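Local coordinates for protein tubulin-binding cofactor A (Leishmania major, PDB 4CQI) that probably binds beta-tubulin and acts early in the tubulin-folding pathway, helping to capture and stabilise tubulin in a quasi-native conformation, at residues Glu25-Leu28 with Arg29-Ser33; Leu42-Ala45 with Lys46-Val49; His83-Asn86 with Arg87-Ser91; Glu110-Asp113 with Leu114-Thr118. One frame throughout, in Å; residues are numbered along the deposited sequence. Where two conformers were deposited one is given.

Interaction 1. Residues Glu25-Leu28 with Arg29-Ser33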
loop_
_atom_site.group_PDB
_atom_site.type_symbol
_atom_site.label_atom_id
_atom_site.label_comp_id
_atom_site.label_asym_id
_atom_site.label_seq_id
_atom_site.Cartn_x
_atom_site.Cartn_y
_atom_site.Cartn_z
ATOM N N GLU A 25 -22.579 -2.703 4.255
ATOM C CA GLU A 25 -22.182 -2.164 2.949
ATOM C C GLU A 25 -21.214 -1.017 3.170
ATOM O O GLU A 25 -20.185 -0.917 2.503
ATOM C CB GLU A 25 -23.417 -1.674 2.150
ATOM C CG GLU A 25 -23.081 -1.178 0.747
ATOM C CD GLU A 25 -24.275 -0.699 -0.087
ATOM O OE1 GLU A 25 -25.340 -0.308 0.458
ATOM O OE2 GLU A 25 -24.116 -0.683 -1.320
ATOM N N LYS A 26 -21.565 -0.140 4.109
ATOM C CA LYS A 26 -20.782 1.056 4.424
ATOM C C LYS A 26 -19.380 0.676 4.933
ATOM O O LYS A 26 -18.346 1.272 4.524
ATOM C CB LYS A 26 -21.513 1.902 5.477
ATOM C CG LYS A 26 -20.749 3.128 5.947
ATOM C CD LYS A 26 -21.332 3.734 7.223
ATOM C CE LYS A 26 -20.444 4.851 7.777
ATOM N NZ LYS A 26 -20.779 6.188 7.188
ATOM N N THR A 27 -19.341 -0.304 5.828
ATOM C CA THR A 27 -18.063 -0.793 6.387
ATOM C C THR A 27 -17.212 -1.429 5.288
ATOM O O THR A 27 -15.985 -1.157 5.191
ATOM C CB THR A 27 -18.340 -1.755 7.548
ATOM O OG1 THR A 27 -18.942 -0.988 8.611
ATOM C CG2 THR A 27 -17.077 -2.413 8.045
ATOM N N LEU A 28 -17.833 -2.261 4.462
ATOM C CA LEU A 28 -17.110 -2.882 3.341
ATOM C C LEU A 28 -16.456 -1.841 2.430
ATOM O O LEU A 28 -15.294 -1.981 2.028
ATOM C CB LEU A 28 -18.004 -3.816 2.543
ATOM C CG LEU A 28 -17.395 -4.656 1.430
ATOM C CD1 LEU A 28 -16.179 -5.457 1.915
ATOM C CD2 LEU A 28 -18.444 -5.599 0.797
ATOM N N ARG A 29 -17.223 -0.805 2.097
ATOM C CA ARG A 29 -16.731 0.301 1.272
ATOM C C ARG A 29 -15.509 0.978 1.890
ATOM O O ARG A 29 -14.506 1.210 1.198
ATOM C CB ARG A 29 -17.891 1.305 1.051
ATOM C CG ARG A 29 -17.724 2.309 -0.069
ATOM C CD ARG A 29 -19.046 3.069 -0.297
ATOM N NE ARG A 29 -20.018 2.289 -1.087
ATOM C CZ ARG A 29 -21.220 1.864 -0.678
ATOM N NH1 ARG A 29 -21.672 2.128 0.553
ATOM N NH2 ARG A 29 -21.993 1.169 -1.512
ATOM N N ILE A 30 -15.572 1.289 3.192
ATOM C CA ILE A 30 -14.467 1.907 3.900
ATOM C C ILE A 30 -13.236 1.014 3.853
ATOM O O ILE A 30 -12.122 1.500 3.616
ATOM C CB ILE A 30 -14.822 2.198 5.372
ATOM C CG1 ILE A 30 -15.868 3.321 5.474
ATOM C CG2 ILE A 30 -13.573 2.561 6.186
ATOM C CD1 ILE A 30 -16.626 3.285 6.800
ATOM N N LYS A 31 -13.431 -0.270 4.097
ATOM C CA LYS A 31 -12.291 -1.204 4.079
ATOM C C LYS A 31 -11.668 -1.328 2.671
ATOM O O LYS A 31 -10.445 -1.360 2.542
ATOM C CB LYS A 31 -12.670 -2.560 4.648
ATOM C CG LYS A 31 -13.074 -2.554 6.122
ATOM C CD LYS A 31 -13.315 -3.991 6.620
ATOM C CE LYS A 31 -13.740 -3.974 8.102
ATOM N NZ LYS A 31 -12.687 -3.464 9.025
ATOM N N VAL A 32 -12.505 -1.342 1.626
ATOM C CA VAL A 32 -12.016 -1.418 0.248
ATOM C C VAL A 32 -11.226 -0.156 -0.067
ATOM O O VAL A 32 -10.134 -0.242 -0.654
ATOM C CB VAL A 32 -13.169 -1.656 -0.761
ATOM C CG1 VAL A 32 -12.707 -1.424 -2.210
ATOM C CG2 VAL A 32 -13.712 -3.072 -0.568
ATOM N N SER A 33 -11.745 1.003 0.316
ATOM C CA SER A 33 -11.045 2.279 0.072
ATOM C C SER A 33 -9.721 2.319 0.819
ATOM O O SER A 33 -8.670 2.758 0.271
ATOM C CB SER A 33 -11.914 3.483 0.453
ATOM O OG SER A 33 -11.177 4.695 0.372
#
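In the conformer modelled here, Glu25 and Arg29, one helical turn apart, are joined by a salt bridge in which Arg29 NH2 stands 2.8 Å from Glu25 OE2. The N-H points only roughly at the acceptor (142°), so as a hydrogen bond this is weak although short. The two side chains run alongside each other in the same direction, with the carboxylate and guanidinium planes turned 51° apart. Glu25 stays extended beyond CG, whereas Arg29 bends at chi3 (-79°), which brings the guanidinium alongside the glutamate, NH2 3.4 Å from Glu25 CG, with the backbone Glu25 O over one face. Glu25 OE2 has a second partner in Asn108 ND2, so the carboxylate also links the helix to the loop before helix 109-125.

Beneath these groups run i to i+4 backbone bonds, of which Lys31 N to Thr27 O (2.9 Å) and Val32 N to Leu28 O are the shorter. Packing follows the same spacing. Thr27 CG2 meets Lys31 CE at 3.7 Å, the two chains side by side, while Thr27 OG1 bonds back to Pro23 O and Lys31 NZ forms a salt bridge with Asp94. On the buried side Leu28 CD1 faces Val32 CG2 at 4.2 Å. Leu28 reaches Leu95 and Leu99 of helix 67-100 as well as Leu111 and Leu112 of helix 109-125, and Val32 rests on Ala115, so this turn of helix 23-62 packs against both other helices.

Interaction 2. Residues Leu42-Ala45 with Lys46-Val49; sequences LEFA and KREV. With SO4 (sulfate ion), chain B.
Leu42 O accepts from Lys46 N at 2.9 Å, the first of four consecutive i to i+4 bonds that keep this part of helix 23-62 regular alpha-helix. The helix belongs to the elongated helical bundle of the TBCA family, and this part lies in a predicted coiled coil. Its two buried residues, Leu42 and Val49, are seven positions apart, a heptad spacing, and both touch Val81 of helix 67-100.

Leu42 also packs against Lys46: CD1 of the leucine lies 3.9 Å from Lys46 CG and about as far from CD, the two side chains crossing at a slant. The contact is made by the aliphatic part of the lysine, before the bend at chi3 (72°) carries the ammonium end away.

On the exposed side, Phe44 and Arg47 lie alongside and point the same way. Arg47 NH1 is 3.7 Å from Phe44 CE1, but the approach is oblique and the ring and guanidinium planes are 43° apart, so the geometry is not that of a parallel stack. NE and NH2 of Arg47 face a sulfate, probably from the crystallisation liquor, whose sulfur lies in the guanidinium plane at its edge. Arg51 NH2, one turn further on, also bonds this anion. Glu48, bent at chi2, turns instead to Arg55, with which it forms a salt bridge.

Arg47 holds the sulfate by two good bonds and a weak third, NH2 to O4: Arg47 NE donates to O4 at 2.9 Å in an almost straight bond (170°), and Arg47 NH2 donates to O3 at 3.0 Å.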
loop_
_atom_site.group_PDB
_atom_site.type_symbol
_atom_site.label_atom_id
_atom_site.label_comp_id
_atom_site.label_asym_id
_atom_site.label_seq_id
_atom_site.Cartn_x
_atom_site.Cartn_y
_atom_site.Cartn_z
ATOM N N LEU A 42 2.286 1.842 -1.630
ATOM C CA LEU A 42 3.444 1.031 -1.972
ATOM C C LEU A 42 3.982 1.461 -3.345
ATOM O O LEU A 42 5.191 1.548 -3.547
ATOM C CB LEU A 42 3.080 -0.447 -1.974
ATOM C CG LEU A 42 4.143 -1.398 -2.471
ATOM C CD1 LEU A 42 5.437 -1.321 -1.628
ATOM C CD2 LEU A 42 3.559 -2.813 -2.556
ATOM N N GLU A 43 3.085 1.706 -4.301
ATOM C CA GLU A 43 3.525 2.095 -5.656
ATOM C C GLU A 43 4.357 3.360 -5.594
ATOM O O GLU A 43 5.452 3.434 -6.185
ATOM C CB GLU A 43 2.338 2.316 -6.615
ATOM C CG GLU A 43 1.461 1.080 -6.807
ATOM C CD GLU A 43 0.155 1.305 -7.605
ATOM O OE1 GLU A 43 -0.258 2.481 -7.819
ATOM O OE2 GLU A 43 -0.474 0.282 -7.997
ATOM N N PHE A 44 3.868 4.345 -4.847
ATOM C CA PHE A 44 4.625 5.615 -4.752
ATOM C C PHE A 44 5.935 5.400 -3.987
ATOM O O PHE A 44 6.960 5.984 -4.373
ATOM C CB PHE A 44 3.800 6.717 -4.116
ATOM C CG PHE A 44 2.683 7.226 -4.970
ATOM C CD1 PHE A 44 2.933 7.874 -6.174
ATOM C CD2 PHE A 44 1.372 7.100 -4.558
ATOM C CE1 PHE A 44 1.889 8.379 -6.917
ATOM C CE2 PHE A 44 0.315 7.582 -5.322
ATOM C CZ PHE A 44 0.570 8.212 -6.513
ATOM N N ALA A 45 5.920 4.570 -2.929
ATOM C CA ALA A 45 7.122 4.256 -2.139
ATOM C C ALA A 45 8.240 3.588 -2.963
ATOM O O ALA A 45 9.429 3.945 -2.852
ATOM C CB ALA A 45 6.766 3.394 -0.912
ATOM N N LYS A 46 7.857 2.645 -3.817
ATOM C CA LYS A 46 8.780 2.016 -4.749
ATOM C C LYS A 46 9.379 3.004 -5.782
ATOM O O LYS A 46 10.589 2.950 -6.028
ATOM C CB LYS A 46 8.105 0.847 -5.495
ATOM C CG LYS A 46 7.824 -0.331 -4.568
ATOM C CD LYS A 46 7.120 -1.514 -5.204
ATOM C CE LYS A 46 8.018 -2.292 -6.140
ATOM N NZ LYS A 46 7.268 -3.501 -6.642
ATOM N N ARG A 47 8.557 3.873 -6.358
ATOM C CA ARG A 47 9.037 4.914 -7.281
ATOM C C ARG A 47 10.026 5.817 -6.561
ATOM O O ARG A 47 11.090 6.198 -7.117
ATOM C CB ARG A 47 7.846 5.736 -7.835
ATOM C CG ARG A 47 7.018 4.913 -8.813
ATOM C CD ARG A 47 5.802 5.637 -9.346
ATOM N NE ARG A 47 6.203 6.879 -10.008
ATOM C CZ ARG A 47 5.429 7.953 -10.148
ATOM N NH1 ARG A 47 4.161 7.930 -9.776
ATOM N NH2 ARG A 47 5.934 9.053 -10.705
ATOM N N GLU A 48 9.700 6.133 -5.296
ATOM C CA GLU A 48 10.562 7.038 -4.504
ATOM C C GLU A 48 11.902 6.422 -4.135
ATOM O O GLU A 48 12.901 7.146 -4.127
ATOM C CB GLU A 48 9.771 7.582 -3.281
ATOM C CG GLU A 48 10.508 8.649 -2.481
ATOM C CD GLU A 48 10.853 9.886 -3.286
ATOM O OE1 GLU A 48 10.286 10.167 -4.389
ATOM O OE2 GLU A 48 11.727 10.607 -2.770
ATOM N N VAL A 49 11.989 5.105 -3.862
ATOM C CA VAL A 49 13.270 4.449 -3.708
ATOM C C VAL A 49 14.183 4.774 -4.879
ATOM O O VAL A 49 15.339 5.204 -4.684
ATOM C CB VAL A 49 13.139 2.905 -3.582
ATOM C CG1 VAL A 49 14.500 2.220 -3.815
ATOM C CG2 VAL A 49 12.573 2.549 -2.218
HETATM S S SO4 B . 9.487 8.410 -11.946
HETATM O O1 SO4 B . 10.725 8.802 -11.224
HETATM O O2 SO4 B . 9.750 7.953 -13.330
HETATM O O3 SO4 B . 8.610 9.612 -11.987
HETATM O O4 SO4 B . 8.811 7.292 -11.256
#

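Interaction 3. Residues His83-Asn86 with Arg87-Ser91; sequences HSVN and RIMAS
His83 and Arg87 meet through a CH-pi contact, one turn apart on helix 67-100 of the TBCA helical bundle. Arg87 CD sits over one face of the imidazole, 3.9 Å from the ring centroid and 30° off its normal. The imidazole can lie beneath that methylene because His83 CG is anti to the backbone N (chi1 -179°), which lays the ring along the helix toward Arg87. The arginine then bends at chi3 and carries its guanidinium away from the ring, to a salt bridge from NH1 to Asp41 of helix 23-62. Its aliphatic part thus packs within the turn while its charged end links two helices.

Backbone hydrogen bonds carry the rest of the polar contact: Arg87 N to His83 O (3.1 Å), then Ile88 N to Ser84 O and two more in step. Ser84 OG is bonded to Met80 O, a preceding turn's carbonyl.

Apolar contacts lie on other sides of the helix. Ile88 is buried against Thr38 and Leu42, while Val85 and Met89 both touch Val126 near the C-terminus. Between themselves these two pack lightly, with Val85 CG1 4.4 Å from Met89 CG.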
loop_
_atom_site.group_PDB
_atom_site.type_symbol
_atom_site.label_atom_id
_atom_site.label_comp_id
_atom_site.label_asym_id
_atom_site.label_seq_id
_atom_site.Cartn_x
_atom_site.Cartn_y
_atom_site.Cartn_z
ATOM N N HIS A 83 7.572 -2.115 4.908
ATOM C CA HIS A 83 6.537 -1.554 5.749
ATOM C C HIS A 83 5.243 -1.401 4.986
ATOM O O HIS A 83 4.179 -1.743 5.494
ATOM C CB HIS A 83 6.936 -0.224 6.315
ATOM C CG HIS A 83 5.882 0.345 7.206
ATOM N ND1 HIS A 83 5.192 -0.452 8.121
ATOM C CD2 HIS A 83 5.287 1.604 7.240
ATOM C CE1 HIS A 83 4.275 0.316 8.749
ATOM N NE2 HIS A 83 4.346 1.580 8.212
ATOM N N SER A 84 5.320 -0.890 3.764
ATOM C CA SER A 84 4.106 -0.679 2.942
ATOM C C SER A 84 3.457 -2.007 2.558
ATOM O O SER A 84 2.218 -2.192 2.605
ATOM C CB SER A 84 4.438 0.168 1.698
ATOM O OG SER A 84 5.017 1.445 2.062
ATOM N N VAL A 85 4.287 -2.975 2.211
ATOM C CA VAL A 85 3.824 -4.324 1.966
ATOM C C VAL A 85 3.057 -4.862 3.178
ATOM O O VAL A 85 1.985 -5.466 3.019
ATOM C CB VAL A 85 5.002 -5.277 1.662
ATOM C CG1 VAL A 85 4.544 -6.736 1.760
ATOM C CG2 VAL A 85 5.603 -4.990 0.286
ATOM N N ASN A 86 3.603 -4.680 4.375
ATOM C CA ASN A 86 2.965 -5.218 5.611
ATOM C C ASN A 86 1.572 -4.602 5.828
ATOM O O ASN A 86 0.629 -5.312 6.222
ATOM C CB ASN A 86 3.873 -5.027 6.827
ATOM C CG ASN A 86 5.186 -5.772 6.691
ATOM O OD1 ASN A 86 5.269 -6.738 5.908
ATOM N ND2 ASN A 86 6.257 -5.303 7.424
ATOM N N ARG A 87 1.447 -3.309 5.526
ATOM C CA ARG A 87 0.165 -2.624 5.607
ATOM C C ARG A 87 -0.834 -3.128 4.596
ATOM O O ARG A 87 -2.020 -3.269 4.921
ATOM C CB ARG A 87 0.308 -1.087 5.514
ATOM C CG ARG A 87 1.092 -0.427 6.647
ATOM C CD ARG A 87 1.422 1.023 6.306
ATOM N NE ARG A 87 0.209 1.860 6.216
ATOM C CZ ARG A 87 -0.236 2.477 5.128
ATOM N NH1 ARG A 87 0.419 2.419 3.957
ATOM N NH2 ARG A 87 -1.346 3.202 5.232
ATOM N N ILE A 88 -0.404 -3.423 3.368
ATOM C CA ILE A 88 -1.298 -4.010 2.379
ATOM C C ILE A 88 -1.792 -5.329 2.886
ATOM O O ILE A 88 -3.000 -5.594 2.897
ATOM C CB ILE A 88 -0.639 -4.243 1.005
ATOM C CG1 ILE A 88 -0.336 -2.898 0.321
ATOM C CG2 ILE A 88 -1.552 -5.081 0.107
ATOM C CD1 ILE A 88 0.679 -3.019 -0.839
ATOM N N MET A 89 -0.860 -6.188 3.330
ATOM C CA MET A 89 -1.276 -7.500 3.799
ATOM C C MET A 89 -2.214 -7.452 4.998
ATOM O O MET A 89 -3.140 -8.250 5.050
ATOM C CB MET A 89 -0.060 -8.384 4.062
ATOM C CG MET A 89 0.782 -8.672 2.842
ATOM S SD MET A 89 -0.033 -9.708 1.609
ATOM C CE MET A 89 -1.007 -8.601 0.690
ATOM N N ALA A 90 -2.003 -6.540 5.932
ATOM C CA ALA A 90 -2.880 -6.422 7.099
ATOM C C ALA A 90 -4.289 -5.972 6.668
ATOM O O ALA A 90 -5.309 -6.477 7.183
ATOM C CB ALA A 90 -2.292 -5.456 8.146
ATOM N N SER A 91 -4.334 -5.099 5.670
ATOM C CA SER A 91 -5.605 -4.612 5.114
ATOM C C SER A 91 -6.350 -5.699 4.324
ATOM O O SER A 91 -7.594 -5.815 4.402
ATOM C CB SER A 91 -5.308 -3.350 4.268
ATOM O OG SER A 91 -6.504 -2.806 3.750
#

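Interaction 4. Residues Glu110-Asp113 with Leu114-Thr118; sequences ELLD and LARAT
Leu114, Asp113 and Arg116 account for much of the surface buried in this stretch of helix 109-125. Leu114 contributes mainly through its backbone and CB, which rests 3.3 Å from Glu110 O. Its carbonyl oxygen takes two bonds, from Thr118 N and from Thr118 OG1 (2.7 Å), which arrive from opposite faces of the carbonyl plane; the buried threonine hydroxyl is thereby satisfied within the helix.

Asp113 and Arg116 are only loosely paired. Asp113 OD1 and Arg116 NH2 are 3.9 Å apart, a long salt bridge, and the carboxylate and guanidinium planes are inclined at 64°. A water supplies the closer link: it donates to Asp113 OD1 (2.9 Å) and accepts from Arg116 NE (3.0 Å), lying in the guanidinium plane at its edge. The bend of Arg116 at chi3 (-95°) folds the guanidinium back along the helix; Leu112 O lies over one face, offset toward the rim, and NH2 comes 3.7 Å from Leu112 CB.

Leu111 and Ala115 face helix 23-62, as does Thr118, on Leu35; Leu111 N also bonds to Asn108 OD1. With Asp113 and Arg116 exposed, but also Leu114 and Ala117, this is a broadly amphipathic helix, the C-terminal one of the TBCA bundle.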
loop_
_atom_site.group_PDB
_atom_site.type_symbol
_atom_site.label_atom_id
_atom_site.label_comp_id
_atom_site.label_asym_id
_atom_site.label_seq_id
_atom_site.Cartn_x
_atom_site.Cartn_y
_atom_site.Cartn_z
ATOM N N GLU A 110 -21.586 -5.539 -7.315
ATOM C CA GLU A 110 -20.461 -4.747 -7.840
ATOM C C GLU A 110 -19.447 -4.364 -6.736
ATOM O O GLU A 110 -18.223 -4.328 -7.004
ATOM C CB GLU A 110 -20.950 -3.485 -8.572
ATOM C CG GLU A 110 -21.539 -3.815 -9.958
ATOM C CD GLU A 110 -22.927 -4.414 -9.884
ATOM O OE1 GLU A 110 -23.644 -4.103 -8.909
ATOM O OE2 GLU A 110 -23.307 -5.193 -10.806
ATOM N N LEU A 111 -19.933 -4.087 -5.522
ATOM C CA LEU A 111 -19.030 -3.839 -4.373
ATOM C C LEU A 111 -18.278 -5.099 -3.980
ATOM O O LEU A 111 -17.080 -5.038 -3.670
ATOM C CB LEU A 111 -19.784 -3.302 -3.154
ATOM C CG LEU A 111 -18.983 -2.963 -1.893
ATOM C CD1 LEU A 111 -17.843 -1.999 -2.153
ATOM C CD2 LEU A 111 -19.916 -2.387 -0.844
ATOM N N LEU A 112 -18.950 -6.253 -3.983
ATOM C CA LEU A 112 -18.239 -7.508 -3.742
ATOM C C LEU A 112 -17.175 -7.788 -4.810
ATOM O O LEU A 112 -16.042 -8.228 -4.481
ATOM C CB LEU A 112 -19.221 -8.690 -3.637
ATOM C CG LEU A 112 -20.157 -8.713 -2.443
ATOM C CD1 LEU A 112 -21.116 -9.899 -2.642
ATOM C CD2 LEU A 112 -19.351 -8.869 -1.144
ATOM N N ASP A 113 -17.495 -7.512 -6.076
ATOM C CA ASP A 113 -16.527 -7.720 -7.169
ATOM C C ASP A 113 -15.357 -6.774 -6.963
ATOM O O ASP A 113 -14.208 -7.186 -7.087
ATOM C CB ASP A 113 -17.117 -7.464 -8.562
ATOM C CG ASP A 113 -18.085 -8.559 -9.033
ATOM O OD1 ASP A 113 -18.164 -9.644 -8.425
ATOM O OD2 ASP A 113 -18.797 -8.329 -10.048
ATOM N N LEU A 114 -15.642 -5.528 -6.625
ATOM C CA LEU A 114 -14.601 -4.557 -6.383
ATOM C C LEU A 114 -13.696 -4.976 -5.186
ATOM O O LEU A 114 -12.474 -4.822 -5.241
ATOM C CB LEU A 114 -15.222 -3.209 -6.101
ATOM C CG LEU A 114 -14.248 -2.083 -5.818
ATOM C CD1 LEU A 114 -13.310 -1.895 -7.004
ATOM C CD2 LEU A 114 -15.013 -0.812 -5.478
ATOM N N ALA A 115 -14.305 -5.445 -4.104
ATOM C CA ALA A 115 -13.516 -5.901 -2.945
ATOM C C ALA A 115 -12.587 -7.058 -3.370
ATOM O O ALA A 115 -11.372 -7.070 -3.066
ATOM C CB ALA A 115 -14.438 -6.344 -1.794
ATOM N N ARG A 116 -13.117 -8.033 -4.112
ATOM C CA ARG A 116 -12.277 -9.119 -4.604
ATOM C C ARG A 116 -11.180 -8.642 -5.581
ATOM O O ARG A 116 -10.024 -9.096 -5.500
ATOM C CB ARG A 116 -13.113 -10.225 -5.229
ATOM C CG ARG A 116 -14.006 -10.928 -4.213
ATOM C CD ARG A 116 -14.609 -12.205 -4.798
ATOM N NE ARG A 116 -15.949 -12.002 -5.348
ATOM C CZ ARG A 116 -17.082 -12.062 -4.646
ATOM N NH1 ARG A 116 -17.075 -12.315 -3.330
ATOM N NH2 ARG A 116 -18.237 -11.866 -5.273
ATOM N N ALA A 117 -11.523 -7.754 -6.516
ATOM C CA ALA A 117 -10.515 -7.172 -7.435
ATOM C C ALA A 117 -9.363 -6.445 -6.703
ATOM O O ALA A 117 -8.170 -6.572 -7.074
ATOM C CB ALA A 117 -11.197 -6.221 -8.453
ATOM N N THR A 118 -9.728 -5.719 -5.654
ATOM C CA THR A 118 -8.779 -4.871 -4.904
ATOM C C THR A 118 -7.871 -5.771 -4.075
ATOM O O THR A 118 -6.657 -5.547 -4.028
ATOM C CB THR A 118 -9.526 -3.861 -4.011
ATOM O OG1 THR A 118 -10.413 -3.083 -4.821
ATOM C CG2 THR A 118 -8.570 -2.892 -3.315
HETATM O O HOH W 1 -15.696 -11.137 -8.162
#

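In the fold
All four contacts are local i to i+3 or i+4 arrangements and partly buried; interaction 3 lies nearest the chain's centre and interaction 4, with five exposed residues, farthest out. Interactions 1 and 2 share helix 23-62 but lie on opposite sides of the chain's centre, their centres 25 Å apart. Interaction 1 meets interaction 4 through Val32 CG2 and Ala115 CB (3.6 Å), joining the first and last helices; interaction 2 meets interaction 3 through Leu42 CD2 and Ile88 CD1 (3.4 Å), joining the first two. Surface chemistry varies more than this apolar packing: a direct salt bridge in interaction 1, an anion-binding arginine in 2, an arginine methylene over imidazole in 3, and a water-mediated pair in 4.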